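PDB 4N5H: Esterase/lipase from Lactobacillus rhamnosus, which probably hydrolyses carboxylic esters through an alpha/beta hydrolase fold and may also transfer acyl groups. Local coordinates for residues A[95-100]-A[297-302]; A[157-162]-A[170-175]; A[176-181]-A[303-308]; A[233-238]-A[259-264]. The protein carries 1 engineered substitution. All coordinates share one frame; numbering follows the deposited sequence.

Overall arrangement
Contacts 1 and 3 both press helix 288-311 onto one central sheet, reaching it about 10 Å apart between centres and touching through Met297, Thr300 and Phe301. Contact 4 lies within that sheet, where strand 235-240 pairs with strand 263-268 and, on its other flank, with strand 179-183 of contact 3. Contact 2, which joins segment 157-162 to a loop, is mainly buried, with an exposed arginine at its margin; contacts 1, 3 and 4 are partly buried. Chemistry follows place: main-chain bonds carry contact 4, a side-chain amide reads a backbone in contact 2, a tyrosine-centred polar network tops apolar packing in contact 1, and contact 3 relies on methyl packing and one bridging water.

Contact 1: residues A[95-100]-A[297-302]; sequences QGYAVM and MLRTFD
Tyr97 lies against Leu298, Phe301, Arg299 and Asp302, a worked example of one tyrosine held on a helix by face, rim and hydroxyl together. Its CB points toward the helix, and CG stands beside the backbone N, opposite the carbonyl carbon (chi1 -66°), which carries the ring onward in that direction. Over one ring face, Leu298 CD2 sits 3.9 Å from the Tyr97 ring centroid and almost straight above it, a CH-pi contact. The other methyl of this leucine, CD1, touches Tyr97 CE1 at 3.8 Å and reaches on to Gln95 CB. On the CE2 flank of the ring, Tyr97 CE2 meets Phe301 CE2 at 3.7 Å; neither ring lies over the face of the other, and their planes are 36° apart. At the tip, Tyr97 OH donates to Asp302 OD1 at 2.6 Å, on the syn side of a carboxylate nearly coplanar with the ring. Tyr97 OH in turn accepts a bond from Arg299 NH2 at 3.0 Å, and lies close to the guanidinium plane. Arg299 NE closes the network with a 2.9 Å salt bridge to Asp302 OD2. A phenylalanine in place of Tyr97 would probably leave Asp302 OD1 without this donor and Arg299 NH2 without this acceptor. At the margin, a water donates to Gln95 OE1 and accepts from Arg299 NH1. Tyr97 also touches Pro67 and Val69, while Leu298 and Phe301 reach Leu141. The arrangement belongs to the alpha/beta hydrolase fold, in which helix 288-311 covers the central sheet near the start of strand 98-102.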
loop_
_atom_site.group_PDB
_atom_site.type_symbol
_atom_site.label_atom_id
_atom_site.label_comp_id
_atom_site.label_asym_id
_atom_site.label_seq_id
_atom_site.Cartn_x
_atom_site.Cartn_y
_atom_site.Cartn_z
ATOM N N GLN A 95 -21.584 -10.116 -7.718
ATOM C CA GLN A 95 -22.657 -11.079 -8.006
ATOM C C GLN A 95 -23.568 -10.629 -9.135
ATOM O O GLN A 95 -24.498 -11.418 -9.479
ATOM C CB GLN A 95 -23.381 -11.457 -6.736
ATOM C CG GLN A 95 -22.534 -12.094 -5.663
ATOM C CD GLN A 95 -21.725 -13.238 -6.226
ATOM O OE1 GLN A 95 -22.290 -14.277 -6.550
ATOM N NE2 GLN A 95 -20.424 -13.071 -6.326
ATOM N N GLY A 96 -23.326 -9.495 -9.760
ATOM C CA GLY A 96 -24.074 -9.015 -10.875
ATOM C C GLY A 96 -25.097 -7.916 -10.596
ATOM O O GLY A 96 -26.203 -7.862 -11.202
ATOM N N TYR A 97 -24.801 -7.091 -9.590
ATOM C CA TYR A 97 -25.714 -6.068 -9.114
ATOM C C TYR A 97 -25.023 -4.693 -9.203
ATOM O O TYR A 97 -23.819 -4.595 -9.057
ATOM C CB TYR A 97 -26.131 -6.277 -7.637
ATOM C CG TYR A 97 -26.949 -7.543 -7.503
ATOM C CD1 TYR A 97 -26.268 -8.751 -7.407
ATOM C CD2 TYR A 97 -28.335 -7.566 -7.661
ATOM C CE1 TYR A 97 -26.956 -9.961 -7.458
ATOM C CE2 TYR A 97 -29.053 -8.797 -7.654
ATOM C CZ TYR A 97 -28.351 -9.969 -7.544
ATOM O OH TYR A 97 -29.032 -11.206 -7.505
ATOM N N ALA A 98 -25.814 -3.667 -9.462
ATOM C CA ALA A 98 -25.391 -2.279 -9.433
ATOM C C ALA A 98 -25.689 -1.811 -8.008
ATOM O O ALA A 98 -26.801 -1.876 -7.503
ATOM C CB ALA A 98 -26.150 -1.447 -10.425
ATOM N N VAL A 99 -24.658 -1.352 -7.310
ATOM C CA VAL A 99 -24.789 -1.044 -5.879
ATOM C C VAL A 99 -24.433 0.412 -5.617
ATOM O O VAL A 99 -23.401 0.969 -6.085
ATOM C CB VAL A 99 -23.856 -1.976 -5.044
ATOM C CG1 VAL A 99 -23.953 -1.763 -3.573
ATOM C CG2 VAL A 99 -24.076 -3.460 -5.443
ATOM N N MET A 100 -25.240 1.044 -4.791
ATOM C CA MET A 100 -24.975 2.385 -4.337
ATOM C C MET A 100 -24.890 2.365 -2.832
ATOM O O MET A 100 -25.714 1.737 -2.136
ATOM C CB MET A 100 -26.117 3.359 -4.843
ATOM C CG MET A 100 -25.875 4.768 -4.348
ATOM S SD MET A 100 -26.472 5.294 -2.730
ATOM C CE MET A 100 -28.120 5.714 -3.149
ATOM N N MET A 297 -29.895 -13.613 0.762
ATOM C CA MET A 297 -30.494 -12.281 0.541
ATOM C C MET A 297 -30.697 -11.952 -0.928
ATOM O O MET A 297 -31.814 -11.518 -1.329
ATOM C CB MET A 297 -29.688 -11.233 1.261
ATOM C CG MET A 297 -30.217 -9.819 1.071
ATOM S SD MET A 297 -29.158 -8.531 1.768
ATOM C CE MET A 297 -27.749 -8.544 0.589
ATOM N N LEU A 298 -29.666 -12.136 -1.734
ATOM C CA LEU A 298 -29.732 -11.770 -3.163
ATOM C C LEU A 298 -30.727 -12.714 -3.863
ATOM O O LEU A 298 -31.499 -12.249 -4.753
ATOM C CB LEU A 298 -28.376 -11.813 -3.842
ATOM C CG LEU A 298 -27.451 -10.699 -3.298
ATOM C CD1 LEU A 298 -26.061 -10.988 -3.882
ATOM C CD2 LEU A 298 -27.917 -9.288 -3.652
ATOM N N ARG A 299 -30.746 -13.967 -3.428
ATOM C CA ARG A 299 -31.735 -14.902 -4.043
ATOM C C ARG A 299 -33.182 -14.583 -3.654
ATOM O O ARG A 299 -34.090 -14.767 -4.504
ATOM C CB ARG A 299 -31.422 -16.345 -3.744
ATOM C CG ARG A 299 -30.148 -16.871 -4.376
ATOM C CD ARG A 299 -30.009 -16.650 -5.881
ATOM N NE ARG A 299 -29.461 -15.343 -6.393
ATOM C CZ ARG A 299 -28.174 -15.054 -6.479
ATOM N NH1 ARG A 299 -27.278 -15.972 -6.020
ATOM N NH2 ARG A 299 -27.728 -13.905 -6.990
ATOM N N THR A 300 -33.434 -14.108 -2.435
ATOM C CA THR A 300 -34.739 -13.696 -2.028
ATOM C C THR A 300 -35.150 -12.518 -2.903
ATOM O O THR A 300 -36.323 -12.445 -3.408
ATOM C CB THR A 300 -34.722 -13.330 -0.557
ATOM O OG1 THR A 300 -34.316 -14.476 0.182
ATOM C CG2 THR A 300 -36.093 -12.827 -0.039
ATOM N N PHE A 301 -34.223 -11.571 -3.056
ATOM C CA PHE A 301 -34.447 -10.378 -3.900
ATOM C C PHE A 301 -34.805 -10.797 -5.319
ATOM O O PHE A 301 -35.738 -10.291 -5.913
ATOM C CB PHE A 301 -33.158 -9.510 -3.859
ATOM C CG PHE A 301 -33.106 -8.350 -4.800
ATOM C CD1 PHE A 301 -34.211 -7.570 -5.053
ATOM C CD2 PHE A 301 -31.877 -7.939 -5.322
ATOM C CE1 PHE A 301 -34.092 -6.455 -5.850
ATOM C CE2 PHE A 301 -31.753 -6.792 -6.135
ATOM C CZ PHE A 301 -32.889 -6.080 -6.428
ATOM N N ASP A 302 -34.029 -11.682 -5.853
ATOM C CA ASP A 302 -34.223 -12.152 -7.244
ATOM C C ASP A 302 -35.588 -12.842 -7.354
ATOM O O ASP A 302 -36.266 -12.646 -8.378
ATOM C CB ASP A 302 -33.190 -13.198 -7.629
ATOM C CG ASP A 302 -31.774 -12.637 -7.816
ATOM O OD1 ASP A 302 -31.587 -11.400 -7.888
ATOM O OD2 ASP A 302 -30.901 -13.474 -8.065
HETATM O O HOH W 1 -24.908 -14.812 -7.263
#

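Contact 2: residues A[157-162]-A[170-175]; sequences CIQQSA and VSRVNF
Gln159 pairs its side-chain amide with the backbone of Val173, using both ends at once: Val173 N donates to Gln159 OE1 at 3.0 Å, and Gln159 NE2 donates to Val173 O at 2.9 Å. The first bond is nearly straight (171°) and falls in the amide carbonyl plane on a lone pair; in the second, the donor is tilted from the carbonyl plane of Val173. In this alpha/beta hydrolase fold the pairing ties the turn near the end of helix 147-158, which follows the probable nucleophile elbow, to the loop leading into strand 179-183. CG of Gln159 is anti to the backbone N (chi1 169°), and a bend at the next bond lays the amide along the loop. A leucine here would probably leave Val173 N and Val173 O without their side-chain partners and this part of the loop less firmly held to segment 157-162. Farther out, Gln159 NE2 lies over one face of the Arg172 guanidinium, offset toward its rim and 3.6 Å from Arg172 NH1. The loop has a second polar hold, since Arg124 binds the carbonyl oxygens of Ser171 and Arg172. Val173 CG2 packs beside the glutamine amide, 3.5 Å from Gln159 OE1, and also covers the centre of one face of the Phe175 ring. At the far end, the side chains of Ile158 and Val170 cross at about a right angle, their CG2 methyls 3.6 Å apart.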
loop_
_atom_site.group_PDB
_atom_site.type_symbol
_atom_site.label_atom_id
_atom_site.label_comp_id
_atom_site.label_asym_id
_atom_site.label_seq_id
_atom_site.Cartn_x
_atom_site.Cartn_y
_atom_site.Cartn_z
ATOM N N CYS A 157 -40.683 2.949 5.365
ATOM C CA CYS A 157 -42.008 3.441 5.769
ATOM C C CYS A 157 -42.298 4.828 5.237
ATOM O O CYS A 157 -43.401 5.121 4.714
ATOM C CB CYS A 157 -42.089 3.488 7.274
ATOM S SG CYS A 157 -42.069 1.845 8.061
ATOM N N ILE A 158 -41.298 5.691 5.342
ATOM C CA ILE A 158 -41.451 7.084 4.879
ATOM C C ILE A 158 -41.760 7.122 3.413
ATOM O O ILE A 158 -42.608 7.903 2.969
ATOM C CB ILE A 158 -40.242 7.955 5.243
ATOM C CG1 ILE A 158 -40.063 8.042 6.753
ATOM C CG2 ILE A 158 -40.345 9.351 4.624
ATOM C CD1 ILE A 158 -38.682 8.431 7.196
ATOM N N GLN A 159 -41.126 6.298 2.605
ATOM C CA GLN A 159 -41.378 6.276 1.203
ATOM C C GLN A 159 -42.848 5.948 0.866
ATOM O O GLN A 159 -43.289 6.302 -0.222
ATOM C CB GLN A 159 -40.394 5.297 0.543
ATOM C CG GLN A 159 -40.671 4.944 -0.901
ATOM C CD GLN A 159 -40.474 6.081 -1.893
ATOM O OE1 GLN A 159 -39.932 7.117 -1.554
ATOM N NE2 GLN A 159 -40.868 5.850 -3.135
ATOM N N GLN A 160 -43.573 5.255 1.762
ATOM C CA GLN A 160 -44.926 4.872 1.465
ATOM C C GLN A 160 -45.959 5.888 2.002
ATOM O O GLN A 160 -47.152 5.714 1.793
ATOM C CB GLN A 160 -45.251 3.539 2.130
ATOM C CG GLN A 160 -44.281 2.495 2.042
ATOM C CD GLN A 160 -43.691 2.345 0.688
ATOM O OE1 GLN A 160 -44.366 2.561 -0.347
ATOM N NE2 GLN A 160 -42.331 1.949 0.672
ATOM N N SER A 161 -45.542 6.878 2.775
ATOM C CA SER A 161 -46.471 7.670 3.586
ATOM C C SER A 161 -46.307 9.172 3.359
ATOM O O SER A 161 -45.290 9.796 3.713
ATOM C CB SER A 161 -46.257 7.437 5.045
ATOM O OG SER A 161 -46.897 8.404 5.885
ATOM N N ALA A 162 -47.344 9.812 2.799
ATOM C CA ALA A 162 -47.309 11.269 2.606
ATOM C C ALA A 162 -47.133 12.029 3.943
ATOM O O ALA A 162 -46.359 13.009 4.027
ATOM C CB ALA A 162 -48.623 11.754 1.965
ATOM N N VAL A 170 -39.131 15.310 3.376
ATOM C CA VAL A 170 -38.615 14.639 2.128
ATOM C C VAL A 170 -39.765 14.428 1.184
ATOM O O VAL A 170 -40.868 14.557 1.570
ATOM C CB VAL A 170 -37.908 13.285 2.444
ATOM C CG1 VAL A 170 -36.757 13.500 3.373
ATOM C CG2 VAL A 170 -38.826 12.259 3.084
ATOM N N SER A 171 -39.439 14.284 -0.074
ATOM C CA SER A 171 -40.400 13.861 -1.102
ATOM C C SER A 171 -40.171 12.410 -1.404
ATOM O O SER A 171 -39.063 11.921 -1.330
ATOM C CB SER A 171 -40.097 14.658 -2.373
ATOM O OG SER A 171 -40.350 16.008 -2.136
ATOM N N ARG A 172 -41.210 11.740 -1.828
ATOM C CA ARG A 172 -41.062 10.352 -2.285
ATOM C C ARG A 172 -40.099 10.354 -3.477
ATOM O O ARG A 172 -40.000 11.309 -4.245
ATOM C CB ARG A 172 -42.384 9.750 -2.685
ATOM C CG ARG A 172 -43.080 10.314 -3.899
ATOM C CD ARG A 172 -44.362 9.496 -4.311
ATOM N NE ARG A 172 -43.927 8.392 -5.203
ATOM C CZ ARG A 172 -43.911 7.082 -4.929
ATOM N NH1 ARG A 172 -44.354 6.582 -3.742
ATOM N NH2 ARG A 172 -43.429 6.257 -5.860
ATOM N N VAL A 173 -39.439 9.224 -3.664
ATOM C CA VAL A 173 -38.631 9.032 -4.845
ATOM C C VAL A 173 -39.419 8.182 -5.861
ATOM O O VAL A 173 -40.367 7.478 -5.508
ATOM C CB VAL A 173 -37.245 8.439 -4.566
ATOM C CG1 VAL A 173 -36.472 9.444 -3.710
ATOM C CG2 VAL A 173 -37.320 7.054 -3.911
ATOM N N ASN A 174 -39.011 8.261 -7.111
ATOM C CA ASN A 174 -39.772 7.655 -8.221
ATOM C C ASN A 174 -39.338 6.195 -8.488
ATOM O O ASN A 174 -39.131 5.780 -9.674
ATOM C CB ASN A 174 -39.575 8.544 -9.472
ATOM C CG ASN A 174 -40.497 8.198 -10.639
ATOM O OD1 ASN A 174 -40.140 8.447 -11.828
ATOM N ND2 ASN A 174 -41.679 7.710 -10.347
ATOM N N PHE A 175 -39.132 5.411 -7.452
ATOM C CA PHE A 175 -38.969 3.981 -7.563
ATOM C C PHE A 175 -39.392 3.414 -6.246
ATOM O O PHE A 175 -39.618 4.170 -5.329
ATOM C CB PHE A 175 -37.557 3.595 -8.001
ATOM C CG PHE A 175 -36.426 4.038 -7.072
ATOM C CD1 PHE A 175 -36.062 3.277 -5.938
ATOM C CD2 PHE A 175 -35.748 5.218 -7.297
ATOM C CE1 PHE A 175 -35.023 3.667 -5.106
ATOM C CE2 PHE A 175 -34.650 5.606 -6.486
ATOM C CZ PHE A 175 -34.280 4.814 -5.392
#

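Contact 3: residues A[176-181]-A[303-308]; sequences NFTLVA and ALSKQQ
Thr178 and Leu179 meet Leu304, Ser305 and Gln308 through two kinds of interaction, apolar packing and a water bridge. The packing centres on methyl groups. Thr178 CG2 lies 3.9 Å from Leu304 CB and 3.7 Å from Ser305 OG, whose own hydrogen bond goes to Phe301 O one helical turn back. Leu179 and Leu304 cross at about a right angle, with Leu179 CD1 and Leu304 CD1 3.9 Å apart.

The polar part is indirect. One water lies 2.6 Å from Thr178 OG1 and donates to Gln308 OE1, also at 2.6 Å, spanning two oxygens that stand apart. The threonine torsion divides the work between its branches: CG2 is anti to the backbone N and faces the helix, while OG1 sits beside that N (chi1 -54°) and also bonds Val140 N. Gln308 points toward segment 176-181, and its chain, extended beyond CG, carries OE1 to the water while NE2 bonds Asp138 O; its amide is thus held at both ends. A helix packed on the central sheet is characteristic of the alpha/beta hydrolase fold; here helix 288-311 meets the start of strand 179-183.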
loop_
_atom_site.group_PDB
_atom_site.type_symbol
_atom_site.label_atom_id
_atom_site.label_comp_id
_atom_site.label_asym_id
_atom_site.label_seq_id
_atom_site.Cartn_x
_atom_site.Cartn_y
_atom_site.Cartn_z
ATOM N N ASN A 176 -39.571 2.091 -6.193
ATOM C CA ASN A 176 -40.075 1.435 -4.980
ATOM C C ASN A 176 -38.976 0.464 -4.539
ATOM O O ASN A 176 -38.113 0.116 -5.337
ATOM C CB ASN A 176 -41.304 0.571 -5.312
ATOM C CG ASN A 176 -42.469 1.348 -6.000
ATOM O OD1 ASN A 176 -43.003 2.314 -5.459
ATOM N ND2 ASN A 176 -42.874 0.873 -7.220
ATOM N N PHE A 177 -39.091 -0.071 -3.353
ATOM C CA PHE A 177 -38.203 -1.124 -2.841
ATOM C C PHE A 177 -38.848 -2.484 -3.029
ATOM O O PHE A 177 -40.030 -2.695 -2.591
ATOM C CB PHE A 177 -37.897 -0.897 -1.370
ATOM C CG PHE A 177 -37.429 0.489 -1.070
ATOM C CD1 PHE A 177 -38.074 1.279 -0.157
ATOM C CD2 PHE A 177 -36.336 0.989 -1.755
ATOM C CE1 PHE A 177 -37.636 2.596 0.086
ATOM C CE2 PHE A 177 -35.880 2.267 -1.480
ATOM C CZ PHE A 177 -36.543 3.087 -0.597
ATOM N N THR A 178 -38.158 -3.372 -3.716
ATOM C CA THR A 178 -38.580 -4.736 -3.922
ATOM C C THR A 178 -38.493 -5.586 -2.635
ATOM O O THR A 178 -39.368 -6.416 -2.340
ATOM C CB THR A 178 -37.728 -5.364 -5.052
ATOM O OG1 THR A 178 -37.813 -4.524 -6.185
ATOM C CG2 THR A 178 -38.202 -6.762 -5.417
ATOM N N LEU A 179 -37.460 -5.332 -1.842
ATOM C CA LEU A 179 -37.198 -6.037 -0.628
ATOM C C LEU A 179 -36.404 -5.076 0.268
ATOM O O LEU A 179 -35.571 -4.337 -0.267
ATOM C CB LEU A 179 -36.314 -7.247 -0.921
ATOM C CG LEU A 179 -35.843 -8.081 0.283
ATOM C CD1 LEU A 179 -36.961 -8.655 1.191
ATOM C CD2 LEU A 179 -34.967 -9.274 -0.214
ATOM N N VAL A 180 -36.623 -5.134 1.548
ATOM C CA VAL A 180 -35.862 -4.393 2.525
ATOM C C VAL A 180 -35.232 -5.413 3.473
ATOM O O VAL A 180 -35.890 -6.112 4.250
ATOM C CB VAL A 180 -36.694 -3.420 3.289
ATOM C CG1 VAL A 180 -35.856 -2.639 4.235
ATOM C CG2 VAL A 180 -37.416 -2.451 2.387
ATOM N N ALA A 181 -33.888 -5.485 3.407
ATOM C CA ALA A 181 -33.114 -6.453 4.197
ATOM C C ALA A 181 -32.356 -5.750 5.331
ATOM O O ALA A 181 -31.569 -4.828 5.084
ATOM C CB ALA A 181 -32.143 -7.206 3.375
ATOM N N ALA A 303 -35.969 -13.616 -6.370
ATOM C CA ALA A 303 -37.268 -14.308 -6.450
ATOM C C ALA A 303 -38.448 -13.311 -6.455
ATOM O O ALA A 303 -39.374 -13.439 -7.242
ATOM C CB ALA A 303 -37.403 -15.300 -5.356
ATOM N N LEU A 304 -38.368 -12.263 -5.611
ATOM C CA LEU A 304 -39.346 -11.228 -5.508
ATOM C C LEU A 304 -39.353 -10.441 -6.805
ATOM O O LEU A 304 -40.453 -10.034 -7.240
ATOM C CB LEU A 304 -39.174 -10.371 -4.333
ATOM C CG LEU A 304 -39.437 -11.012 -3.015
ATOM C CD1 LEU A 304 -38.849 -10.270 -1.812
ATOM C CD2 LEU A 304 -40.954 -11.172 -2.813
ATOM N N SER A 305 -38.168 -10.220 -7.431
ATOM C CA SER A 305 -38.060 -9.461 -8.670
ATOM C C SER A 305 -38.761 -10.232 -9.816
ATOM O O SER A 305 -39.396 -9.609 -10.653
ATOM C CB SER A 305 -36.626 -9.211 -9.044
ATOM O OG SER A 305 -36.065 -8.298 -8.079
ATOM N N LYS A 306 -38.520 -11.537 -9.858
ATOM C CA LYS A 306 -39.076 -12.413 -10.908
ATOM C C LYS A 306 -40.579 -12.440 -10.775
ATOM O O LYS A 306 -41.331 -12.435 -11.760
ATOM C CB LYS A 306 -38.544 -13.851 -10.762
ATOM C CG LYS A 306 -37.144 -14.047 -11.372
ATOM N N GLN A 307 -41.061 -12.524 -9.582
ATOM C CA GLN A 307 -42.508 -12.522 -9.360
ATOM C C GLN A 307 -43.120 -11.238 -9.819
ATOM O O GLN A 307 -44.229 -11.220 -10.419
ATOM C CB GLN A 307 -42.901 -12.749 -7.905
ATOM C CG GLN A 307 -42.554 -14.133 -7.430
ATOM C CD GLN A 307 -42.471 -14.293 -5.907
ATOM O OE1 GLN A 307 -43.091 -13.550 -5.118
ATOM N NE2 GLN A 307 -41.735 -15.319 -5.490
ATOM N N GLN A 308 -42.442 -10.146 -9.520
ATOM C CA GLN A 308 -42.914 -8.823 -9.995
ATOM C C GLN A 308 -42.954 -8.835 -11.543
ATOM O O GLN A 308 -43.944 -8.402 -12.187
ATOM C CB GLN A 308 -41.994 -7.744 -9.476
ATOM C CG GLN A 308 -42.336 -6.374 -9.945
ATOM C CD GLN A 308 -41.206 -5.395 -9.567
ATOM O OE1 GLN A 308 -40.867 -5.244 -8.420
ATOM N NE2 GLN A 308 -40.585 -4.822 -10.551
HETATM O O HOH W 2 -39.891 -3.204 -7.149
#

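Contact 4: residues A[233-238]-A[259-264]; sequences PPFMLI and NHVTYT
Pro233 and Thr262 meet through a water where a direct backbone bond would continue the pairing: the water donates to Pro233 O and accepts Thr262 N, each at 2.9 Å. Beyond this splayed entrance the strands close into a short parallel pairing, Phe235 opposite Tyr263 and Met236 opposite Thr264. Phe235 N bonds Thr262 O at 2.9 Å, Thr264 N bonds Phe235 O at 3.1 Å, and Leu237 N bonds Thr264 O at 2.9 Å. Each of the acceptor carbonyls also receives a CA-H contact, from Pro234, Tyr263 and Met236.

Side chains add to both faces of the sheet. On the face of Phe235 and Tyr263, Phe235 CD1 packs on Val261 CG1 at 3.7 Å, and both aromatic rings also meet Phe256 of helix 246-258. The Tyr263 ring leads away from the neighbouring strand, allowing its hydroxyl to bond Asp257. On the other face, extended Met236 passes Thr264, its CG 3.7 Å from Thr264 OG1. Because this hydroxyl sits between the backbone N and the carbonyl carbon (chi1 58°), it turns back toward the neighbouring strand. A second water there lies 2.8 Å from Thr264 OG1 and donates to Phe235 O, which thereby serves two hydrogen-bond donors.

The strands and helix 246-258 form a beta-alpha-beta unit of the alpha/beta hydrolase sheet. Its chemistry implies that the main chain sets the register, while one water replaces the direct bond between Pro233 and Thr262 and another adds to a carbonyl that is already paired.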
loop_
_atom_site.group_PDB
_atom_site.type_symbol
_atom_site.label_atom_id
_atom_site.label_comp_id
_atom_site.label_asym_id
_atom_site.label_seq_id
_atom_site.Cartn_x
_atom_site.Cartn_y
_atom_site.Cartn_z
ATOM N N PRO A 233 -43.228 -2.960 1.477
ATOM C CA PRO A 233 -42.598 -4.066 0.839
ATOM C C PRO A 233 -42.341 -5.215 1.815
ATOM O O PRO A 233 -42.329 -5.029 3.057
ATOM C CB PRO A 233 -41.234 -3.452 0.356
ATOM C CG PRO A 233 -41.058 -2.253 1.134
ATOM C CD PRO A 233 -42.354 -1.807 1.692
ATOM N N PRO A 234 -41.927 -6.345 1.258
ATOM C CA PRO A 234 -41.442 -7.423 2.108
ATOM C C PRO A 234 -40.049 -7.088 2.715
ATOM O O PRO A 234 -39.320 -6.287 2.132
ATOM C CB PRO A 234 -41.296 -8.605 1.190
ATOM C CG PRO A 234 -41.674 -8.100 -0.134
ATOM C CD PRO A 234 -41.824 -6.647 -0.150
ATOM N N PHE A 235 -39.852 -7.605 3.920
ATOM C CA PHE A 235 -38.634 -7.446 4.710
ATOM C C PHE A 235 -37.917 -8.762 4.817
ATOM O O PHE A 235 -38.496 -9.877 4.695
ATOM C CB PHE A 235 -38.882 -6.940 6.084
ATOM C CG PHE A 235 -39.204 -5.442 6.127
ATOM C CD1 PHE A 235 -40.406 -4.943 5.657
ATOM C CD2 PHE A 235 -38.284 -4.512 6.633
ATOM C CE1 PHE A 235 -40.679 -3.570 5.694
ATOM C CE2 PHE A 235 -38.601 -3.191 6.692
ATOM C CZ PHE A 235 -39.755 -2.690 6.194
ATOM N N MET A 236 -36.593 -8.670 5.045
ATOM C CA MET A 236 -35.800 -9.874 5.405
ATOM C C MET A 236 -34.933 -9.521 6.597
ATOM O O MET A 236 -34.191 -8.476 6.554
ATOM C CB MET A 236 -34.947 -10.324 4.248
ATOM C CG MET A 236 -34.117 -11.551 4.534
ATOM S SD MET A 236 -33.112 -12.026 3.135
ATOM C CE MET A 236 -32.293 -13.489 3.818
ATOM N N LEU A 237 -35.029 -10.280 7.662
ATOM C CA LEU A 237 -34.338 -9.972 8.881
ATOM C C LEU A 237 -33.209 -10.982 9.042
ATOM O O LEU A 237 -33.459 -12.183 9.086
ATOM C CB LEU A 237 -35.248 -10.027 10.102
ATOM C CG LEU A 237 -34.617 -9.857 11.447
ATOM C CD1 LEU A 237 -33.940 -8.471 11.519
ATOM C CD2 LEU A 237 -35.694 -10.006 12.548
ATOM N N ILE A 238 -31.996 -10.443 9.101
ATOM C CA ILE A 238 -30.728 -11.178 9.181
ATOM C C ILE A 238 -30.038 -10.888 10.464
ATOM O O ILE A 238 -29.911 -9.736 10.877
ATOM C CB ILE A 238 -29.851 -10.787 7.988
ATOM C CG1 ILE A 238 -30.508 -11.189 6.682
ATOM C CG2 ILE A 238 -28.443 -11.339 8.104
ATOM C CD1 ILE A 238 -29.925 -10.515 5.441
ATOM N N ASN A 259 -48.121 -6.039 13.004
ATOM C CA ASN A 259 -48.485 -5.194 11.928
ATOM C C ASN A 259 -48.664 -5.906 10.619
ATOM O O ASN A 259 -48.853 -5.322 9.555
ATOM C CB ASN A 259 -47.511 -4.042 11.819
ATOM C CG ASN A 259 -47.644 -3.069 12.924
ATOM O OD1 ASN A 259 -48.494 -2.190 12.817
ATOM N ND2 ASN A 259 -46.838 -3.170 13.980
ATOM N N HIS A 260 -48.654 -7.227 10.645
ATOM C CA HIS A 260 -48.836 -8.043 9.419
ATOM C C HIS A 260 -47.868 -7.711 8.270
ATOM O O HIS A 260 -48.191 -7.724 7.094
ATOM C CB HIS A 260 -50.283 -7.987 8.872
ATOM C CG HIS A 260 -51.287 -8.195 9.952
ATOM N ND1 HIS A 260 -51.414 -9.402 10.603
ATOM C CD2 HIS A 260 -52.091 -7.324 10.607
ATOM C CE1 HIS A 260 -52.297 -9.283 11.575
ATOM N NE2 HIS A 260 -52.740 -8.041 11.579
ATOM N N VAL A 261 -46.636 -7.436 8.668
ATOM C CA VAL A 261 -45.533 -7.253 7.710
ATOM C C VAL A 261 -45.197 -8.570 7.076
ATOM O O VAL A 261 -45.119 -9.586 7.814
ATOM C CB VAL A 261 -44.316 -6.649 8.485
ATOM C CG1 VAL A 261 -43.124 -6.497 7.573
ATOM C CG2 VAL A 261 -44.685 -5.288 9.049
ATOM N N THR A 262 -44.963 -8.571 5.775
ATOM C CA THR A 262 -44.475 -9.733 5.028
ATOM C C THR A 262 -42.968 -9.828 5.265
ATOM O O THR A 262 -42.281 -8.852 4.963
ATOM C CB THR A 262 -44.797 -9.672 3.558
ATOM O OG1 THR A 262 -46.229 -9.610 3.456
ATOM C CG2 THR A 262 -44.293 -10.875 2.875
ATOM N N TYR A 263 -42.520 -10.949 5.816
ATOM C CA TYR A 263 -41.053 -11.101 6.061
ATOM C C TYR A 263 -40.574 -12.511 5.988
ATOM O O TYR A 263 -41.343 -13.470 6.164
ATOM C CB TYR A 263 -40.652 -10.418 7.369
ATOM C CG TYR A 263 -41.095 -11.129 8.584
ATOM C CD1 TYR A 263 -40.304 -12.094 9.177
ATOM C CD2 TYR A 263 -42.375 -10.891 9.141
ATOM C CE1 TYR A 263 -40.743 -12.749 10.307
ATOM C CE2 TYR A 263 -42.812 -11.553 10.264
ATOM C CZ TYR A 263 -42.011 -12.462 10.860
ATOM O OH TYR A 263 -42.375 -13.184 11.999
ATOM N N THR A 264 -39.252 -12.650 5.755
ATOM C CA THR A 264 -38.507 -13.878 5.991
ATOM C C THR A 264 -37.319 -13.560 6.877
ATOM O O THR A 264 -37.009 -12.379 7.159
ATOM C CB THR A 264 -38.025 -14.472 4.672
ATOM O OG1 THR A 264 -37.166 -13.503 3.934
ATOM C CG2 THR A 264 -39.188 -14.856 3.749
HETATM O O HOH W 3 -44.695 -6.058 4.282
HETATM O O HOH W 4 -38.607 -11.591 2.508
#